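PDB 2NSF: uncharacterized protein from Corynebacterium glutamicum, which catalyses the mycothiol-dependent isomerisation of maleylpyruvate, the cis-trans conversion that yields fumarylpyruvate, and carries a bound zinc ion. Local coordinates for residues R66-L80 and M160-G173. Numbering follows the deposited sequence.
Sequences RSHLIAHVAYNAIAL and MRSREVWIHAVDLG. With ZN (zinc ion), chain E; SO4 (sulfate ion), chain B; SO4 (sulfate ion), chain C.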
loop_
_atom_site.group_PDB
_atom_site.type_symbol
_atom_site.label_atom_id
_atom_site.label_comp_id
_atom_site.label_asym_id
_atom_site.label_seq_id
_atom_site.Cartn_x
_atom_site.Cartn_y
_atom_site.Cartn_z
ATOM N N ARG A 66 5.317 -9.088 13.527
ATOM C CA ARG A 66 3.941 -8.829 13.137
ATOM C C ARG A 66 3.404 -7.623 13.905
ATOM O O ARG A 66 2.648 -6.822 13.361
ATOM C CB ARG A 66 3.067 -10.054 13.398
ATOM C CG ARG A 66 3.310 -11.219 12.448
ATOM C CD ARG A 66 2.169 -12.217 12.587
ATOM N NE ARG A 66 2.204 -13.287 11.595
ATOM C CZ ARG A 66 3.036 -14.322 11.633
ATOM N NH1 ARG A 66 3.917 -14.439 12.617
ATOM N NH2 ARG A 66 2.971 -15.252 10.690
ATOM N N SER A 67 3.810 -7.488 15.165
ATOM C CA SER A 67 3.364 -6.368 15.990
ATOM C C SER A 67 3.713 -5.027 15.348
ATOM O O SER A 67 2.905 -4.101 15.376
ATOM C CB SER A 67 3.987 -6.444 17.386
ATOM O OG SER A 67 3.421 -7.511 18.135
ATOM N N HIS A 68 4.914 -4.921 14.786
ATOM C CA HIS A 68 5.334 -3.683 14.133
ATOM C C HIS A 68 4.409 -3.389 12.953
ATOM O O HIS A 68 3.948 -2.262 12.771
ATOM C CB HIS A 68 6.771 -3.784 13.607
ATOM C CG HIS A 68 7.825 -3.731 14.671
ATOM N ND1 HIS A 68 8.242 -4.846 15.365
ATOM C CD2 HIS A 68 8.573 -2.701 15.133
ATOM C CE1 HIS A 68 9.204 -4.505 16.205
ATOM N NE2 HIS A 68 9.424 -3.209 16.083
ATOM N N LEU A 69 4.146 -4.414 12.149
ATOM C CA LEU A 69 3.283 -4.268 10.980
ATOM C C LEU A 69 1.857 -3.899 11.362
ATOM O O LEU A 69 1.251 -3.000 10.775
ATOM C CB LEU A 69 3.284 -5.567 10.166
ATOM C CG LEU A 69 2.336 -5.617 8.964
ATOM C CD1 LEU A 69 2.740 -4.555 7.947
ATOM C CD2 LEU A 69 2.365 -7.001 8.341
ATOM N N ILE A 70 1.312 -4.596 12.351
ATOM C CA ILE A 70 -0.046 -4.338 12.804
ATOM C C ILE A 70 -0.175 -2.912 13.332
ATOM O O ILE A 70 -1.170 -2.233 13.068
ATOM C CB ILE A 70 -0.449 -5.374 13.886
ATOM C CG1 ILE A 70 -0.514 -6.763 13.239
ATOM C CG2 ILE A 70 -1.794 -5.014 14.506
ATOM C CD1 ILE A 70 -0.470 -7.922 14.230
ATOM N N ALA A 71 0.835 -2.462 14.073
ATOM C CA ALA A 71 0.831 -1.108 14.614
ATOM C C ALA A 71 0.866 -0.115 13.462
ATOM O O ALA A 71 0.099 0.839 13.430
ATOM C CB ALA A 71 2.037 -0.900 15.524
ATOM N N HIS A 72 1.757 -0.356 12.512
ATOM C CA HIS A 72 1.886 0.514 11.347
ATOM C C HIS A 72 0.582 0.717 10.594
ATOM O O HIS A 72 0.237 1.842 10.227
ATOM C CB HIS A 72 2.930 -0.034 10.361
ATOM C CG HIS A 72 2.911 0.611 9.020
ATOM N ND1 HIS A 72 2.764 1.955 8.857
ATOM C CD2 HIS A 72 3.052 0.075 7.790
ATOM C CE1 HIS A 72 2.802 2.253 7.567
ATOM N NE2 HIS A 72 2.976 1.131 6.894
ATOM N N VAL A 73 -0.146 -0.369 10.347
ATOM C CA VAL A 73 -1.406 -0.261 9.626
ATOM C C VAL A 73 -2.375 0.656 10.370
ATOM O O VAL A 73 -3.082 1.455 9.752
ATOM C CB VAL A 73 -2.034 -1.669 9.387
ATOM C CG1 VAL A 73 -3.437 -1.543 8.772
ATOM C CG2 VAL A 73 -1.137 -2.462 8.447
ATOM N N ALA A 74 -2.384 0.573 11.701
ATOM C CA ALA A 74 -3.269 1.421 12.492
ATOM C C ALA A 74 -2.811 2.876 12.433
ATOM O O ALA A 74 -3.625 3.779 12.254
ATOM C CB ALA A 74 -3.308 0.940 13.949
ATOM N N TYR A 75 -1.510 3.106 12.586
ATOM C CA TYR A 75 -1.007 4.477 12.548
ATOM C C TYR A 75 -1.207 5.101 11.168
ATOM O O TYR A 75 -1.329 6.321 11.039
ATOM C CB TYR A 75 0.465 4.519 12.981
ATOM C CG TYR A 75 0.648 4.132 14.437
ATOM C CD1 TYR A 75 -0.126 4.728 15.432
ATOM C CD2 TYR A 75 1.570 3.154 14.815
ATOM C CE1 TYR A 75 0.004 4.363 16.773
ATOM C CE2 TYR A 75 1.711 2.778 16.163
ATOM C CZ TYR A 75 0.921 3.389 17.129
ATOM O OH TYR A 75 1.040 3.030 18.453
ATOM N N ASN A 76 -1.245 4.266 10.135
ATOM C CA ASN A 76 -1.479 4.776 8.792
ATOM C C ASN A 76 -2.932 5.239 8.703
ATOM O O ASN A 76 -3.215 6.284 8.128
ATOM C CB ASN A 76 -1.177 3.694 7.741
ATOM C CG ASN A 76 -1.691 4.058 6.361
ATOM O OD1 ASN A 76 -2.819 3.722 6.005
ATOM N ND2 ASN A 76 -0.871 4.762 5.581
ATOM N N ALA A 77 -3.858 4.476 9.282
ATOM C CA ALA A 77 -5.265 4.868 9.255
ATOM C C ALA A 77 -5.406 6.227 9.934
ATOM O O ALA A 77 -6.115 7.107 9.452
ATOM C CB ALA A 77 -6.128 3.829 9.972
ATOM N N ILE A 78 -4.727 6.384 11.065
ATOM C CA ILE A 78 -4.763 7.637 11.810
ATOM C C ILE A 78 -4.176 8.778 10.971
ATOM O O ILE A 78 -4.715 9.884 10.949
ATOM C CB ILE A 78 -3.981 7.498 13.134
ATOM C CG1 ILE A 78 -4.750 6.576 14.086
ATOM C CG2 ILE A 78 -3.750 8.872 13.764
ATOM C CD1 ILE A 78 -3.963 6.150 15.322
ATOM N N ALA A 79 -3.081 8.498 10.269
ATOM C CA ALA A 79 -2.440 9.509 9.437
ATOM C C ALA A 79 -3.367 9.965 8.315
ATOM O O ALA A 79 -3.391 11.146 7.957
ATOM C CB ALA A 79 -1.134 8.968 8.864
ATOM N N LEU A 80 -4.141 9.034 7.763
ATOM C CA LEU A 80 -5.066 9.368 6.690
ATOM C C LEU A 80 -6.244 10.168 7.237
ATOM O O LEU A 80 -6.842 10.975 6.525
ATOM C CB LEU A 80 -5.544 8.093 5.983
ATOM C CG LEU A 80 -4.433 7.359 5.220
ATOM C CD1 LEU A 80 -5.014 6.129 4.539
ATOM C CD2 LEU A 80 -3.802 8.286 4.180
ATOM N N MET A 160 -4.477 5.429 -1.203
ATOM C CA MET A 160 -3.381 5.212 -0.268
ATOM C C MET A 160 -3.713 4.118 0.738
ATOM O O MET A 160 -2.885 3.250 1.015
ATOM C CB MET A 160 -3.055 6.518 0.455
ATOM C CG MET A 160 -2.513 7.592 -0.470
ATOM S SD MET A 160 -2.612 9.235 0.257
ATOM C CE MET A 160 -1.194 9.213 1.317
ATOM N N ARG A 161 -4.921 4.149 1.284
ATOM C CA ARG A 161 -5.303 3.125 2.251
ATOM C C ARG A 161 -5.397 1.763 1.565
ATOM O O ARG A 161 -4.985 0.751 2.133
ATOM C CB ARG A 161 -6.632 3.476 2.915
ATOM C CG ARG A 161 -7.047 2.497 4.018
ATOM C CD ARG A 161 -6.010 2.436 5.145
ATOM N NE ARG A 161 -6.491 1.633 6.268
ATOM C CZ ARG A 161 -5.756 1.306 7.327
ATOM N NH1 ARG A 161 -4.494 1.708 7.418
ATOM N NH2 ARG A 161 -6.283 0.569 8.297
ATOM N N SER A 162 -5.928 1.736 0.347
ATOM C CA SER A 162 -6.045 0.480 -0.391
ATOM C C SER A 162 -4.676 -0.180 -0.581
ATOM O O SER A 162 -4.546 -1.394 -0.423
ATOM C CB SER A 162 -6.705 0.714 -1.757
ATOM O OG SER A 162 -8.073 1.076 -1.611
ATOM N N ARG A 163 -3.655 0.606 -0.930
ATOM C CA ARG A 163 -2.316 0.039 -1.108
ATOM C C ARG A 163 -1.880 -0.656 0.176
ATOM O O ARG A 163 -1.324 -1.753 0.155
ATOM C CB ARG A 163 -1.276 1.123 -1.419
ATOM C CG ARG A 163 -1.444 1.847 -2.727
ATOM C CD ARG A 163 -0.258 2.782 -2.966
ATOM N NE ARG A 163 0.004 3.634 -1.805
ATOM C CZ ARG A 163 0.523 4.855 -1.879
ATOM N NH1 ARG A 163 0.844 5.367 -3.064
ATOM N NH2 ARG A 163 0.701 5.573 -0.777
ATOM N N GLU A 164 -2.127 0.011 1.297
ATOM C CA GLU A 164 -1.740 -0.522 2.593
ATOM C C GLU A 164 -2.439 -1.817 2.973
ATOM O O GLU A 164 -1.783 -2.815 3.267
ATOM C CB GLU A 164 -2.013 0.508 3.692
ATOM C CG GLU A 164 -1.233 1.806 3.569
ATOM C CD GLU A 164 0.264 1.616 3.694
ATOM O OE1 GLU A 164 0.709 0.809 4.540
ATOM O OE2 GLU A 164 1.006 2.295 2.957
ATOM N N VAL A 165 -3.768 -1.804 2.982
ATOM C CA VAL A 165 -4.499 -2.992 3.395
ATOM C C VAL A 165 -4.386 -4.199 2.471
ATOM O O VAL A 165 -4.273 -5.326 2.948
ATOM C CB VAL A 165 -6.000 -2.675 3.654
ATOM C CG1 VAL A 165 -6.131 -1.778 4.883
ATOM C CG2 VAL A 165 -6.625 -2.005 2.443
ATOM N N TRP A 166 -4.399 -3.981 1.160
ATOM C CA TRP A 166 -4.298 -5.113 0.247
ATOM C C TRP A 166 -2.914 -5.737 0.237
ATOM O O TRP A 166 -2.781 -6.956 0.114
ATOM C CB TRP A 166 -4.696 -4.707 -1.177
ATOM C CG TRP A 166 -6.176 -4.563 -1.364
ATOM C CD1 TRP A 166 -6.880 -3.401 -1.482
ATOM C CD2 TRP A 166 -7.136 -5.626 -1.455
ATOM N NE1 TRP A 166 -8.220 -3.672 -1.645
ATOM C CE2 TRP A 166 -8.404 -5.031 -1.630
ATOM C CE3 TRP A 166 -7.045 -7.025 -1.402
ATOM C CZ2 TRP A 166 -9.579 -5.786 -1.755
ATOM C CZ3 TRP A 166 -8.219 -7.782 -1.525
ATOM C CH2 TRP A 166 -9.467 -7.157 -1.699
ATOM N N ILE A 167 -1.876 -4.916 0.372
ATOM C CA ILE A 167 -0.529 -5.449 0.374
ATOM C C ILE A 167 -0.101 -5.946 1.751
ATOM O O ILE A 167 0.474 -7.026 1.864
ATOM C CB ILE A 167 0.503 -4.419 -0.122
ATOM C CG1 ILE A 167 0.177 -4.018 -1.567
ATOM C CG2 ILE A 167 1.903 -5.018 -0.036
ATOM C CD1 ILE A 167 1.060 -2.910 -2.122
ATOM N N HIS A 168 -0.366 -5.174 2.800
ATOM C CA HIS A 168 0.030 -5.626 4.126
ATOM C C HIS A 168 -0.739 -6.864 4.564
ATOM O O HIS A 168 -0.328 -7.553 5.492
ATOM C CB HIS A 168 -0.091 -4.498 5.153
ATOM C CG HIS A 168 0.975 -3.457 5.005
ATOM N ND1 HIS A 168 2.277 -3.780 4.698
ATOM C CD2 HIS A 168 0.936 -2.109 5.113
ATOM C CE1 HIS A 168 2.998 -2.675 4.617
ATOM N NE2 HIS A 168 2.207 -1.649 4.865
ATOM N N ALA A 169 -1.848 -7.158 3.893
ATOM C CA ALA A 169 -2.608 -8.362 4.222
ATOM C C ALA A 169 -1.690 -9.539 3.904
ATOM O O ALA A 169 -1.683 -10.550 4.607
ATOM C CB ALA A 169 -3.876 -8.437 3.384
ATOM N N VAL A 170 -0.904 -9.402 2.840
ATOM C CA VAL A 170 0.027 -10.460 2.457
ATOM C C VAL A 170 1.186 -10.534 3.441
ATOM O O VAL A 170 1.599 -11.621 3.843
ATOM C CB VAL A 170 0.614 -10.219 1.048
ATOM C CG1 VAL A 170 1.491 -11.393 0.644
ATOM C CG2 VAL A 170 -0.507 -10.016 0.051
ATOM N N ASP A 171 1.696 -9.370 3.839
ATOM C CA ASP A 171 2.824 -9.292 4.762
ATOM C C ASP A 171 2.562 -9.926 6.127
ATOM O O ASP A 171 3.505 -10.292 6.833
ATOM C CB ASP A 171 3.250 -7.836 4.960
ATOM C CG ASP A 171 3.725 -7.182 3.675
ATOM O OD1 ASP A 171 4.258 -7.897 2.797
ATOM O OD2 ASP A 171 3.580 -5.949 3.551
ATOM N N LEU A 172 1.292 -10.050 6.504
ATOM C CA LEU A 172 0.950 -10.658 7.789
ATOM C C LEU A 172 1.413 -12.108 7.860
ATOM O O LEU A 172 1.605 -12.651 8.941
ATOM C CB LEU A 172 -0.557 -10.578 8.040
ATOM C CG LEU A 172 -1.043 -9.239 8.598
ATOM C CD1 LEU A 172 -2.557 -9.230 8.670
ATOM C CD2 LEU A 172 -0.423 -9.013 9.978
ATOM N N GLY A 173 1.587 -12.736 6.703
ATOM C CA GLY A 173 2.055 -14.109 6.690
ATOM C C GLY A 173 1.034 -15.166 7.058
ATOM O O GLY A 173 1.382 -16.188 7.656
HETATM ZN ZN ZN E . 2.783 0.411 4.812
HETATM S S SO4 B . 2.724 8.507 -1.801
HETATM O O1 SO4 B . 3.004 9.944 -1.975
HETATM O O2 SO4 B . 2.174 8.266 -0.461
HETATM O O3 SO4 B . 3.977 7.756 -1.953
HETATM O O4 SO4 B . 1.745 8.067 -2.808
HETATM S S SO4 C . 3.066 5.746 5.417
HETATM O O1 SO4 C . 3.775 4.473 5.633
HETATM O O2 SO4 C . 3.931 6.851 5.874
HETATM O O3 SO4 C . 2.776 5.924 3.978
HETATM O O4 SO4 C . 1.801 5.745 6.168
HETATM O O HOH W 1 3.365 2.393 4.091
HETATM O O HOH W 2 3.233 -0.067 2.469
#
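Arg161 reaches across from its helix to sit among Val73, Asn76, Ala77 and Leu80, and this is the tightly packed side of the contact. With CG anti to the backbone N (chi1 -176°) and a bend at chi2, its guanidinium is sandwiched between Ala77 CB and Val165 CG1. Arg161 NH1 grips two oxygens in the guanidinium plane: Val73 O at 2.7 Å, already bonded to Ala77 N, and a lone pair of Asn76 OD1 at 3.0 Å, the amide lying nearly coplanar. Leu80 CD1 packs on Arg161 CB at 3.5 Å. The helices run antiparallel within a helical bundle, the N-terminal domain of the mycothiol-dependent isomerase, and across them His72, Glu164 and His168 bind zinc. His168 NE2 lies 2.1 Å from the zinc; its ring is held by ND1 bonding to Asp171 OD2, which also pairs with Arg242, and by Leu69 CD1 over one face. Toward the zinc pocket the packing gives way to water and ions: two waters and an atom from elsewhere also bind the zinc, and Asn76 ND2 donates to O4 of the chain C sulfate, probably from the crystallisation liquor, at 2.9 Å. At the far end Arg66 NE bonds Leu172 O at 2.8 Å, beside a partly exposed Gly173.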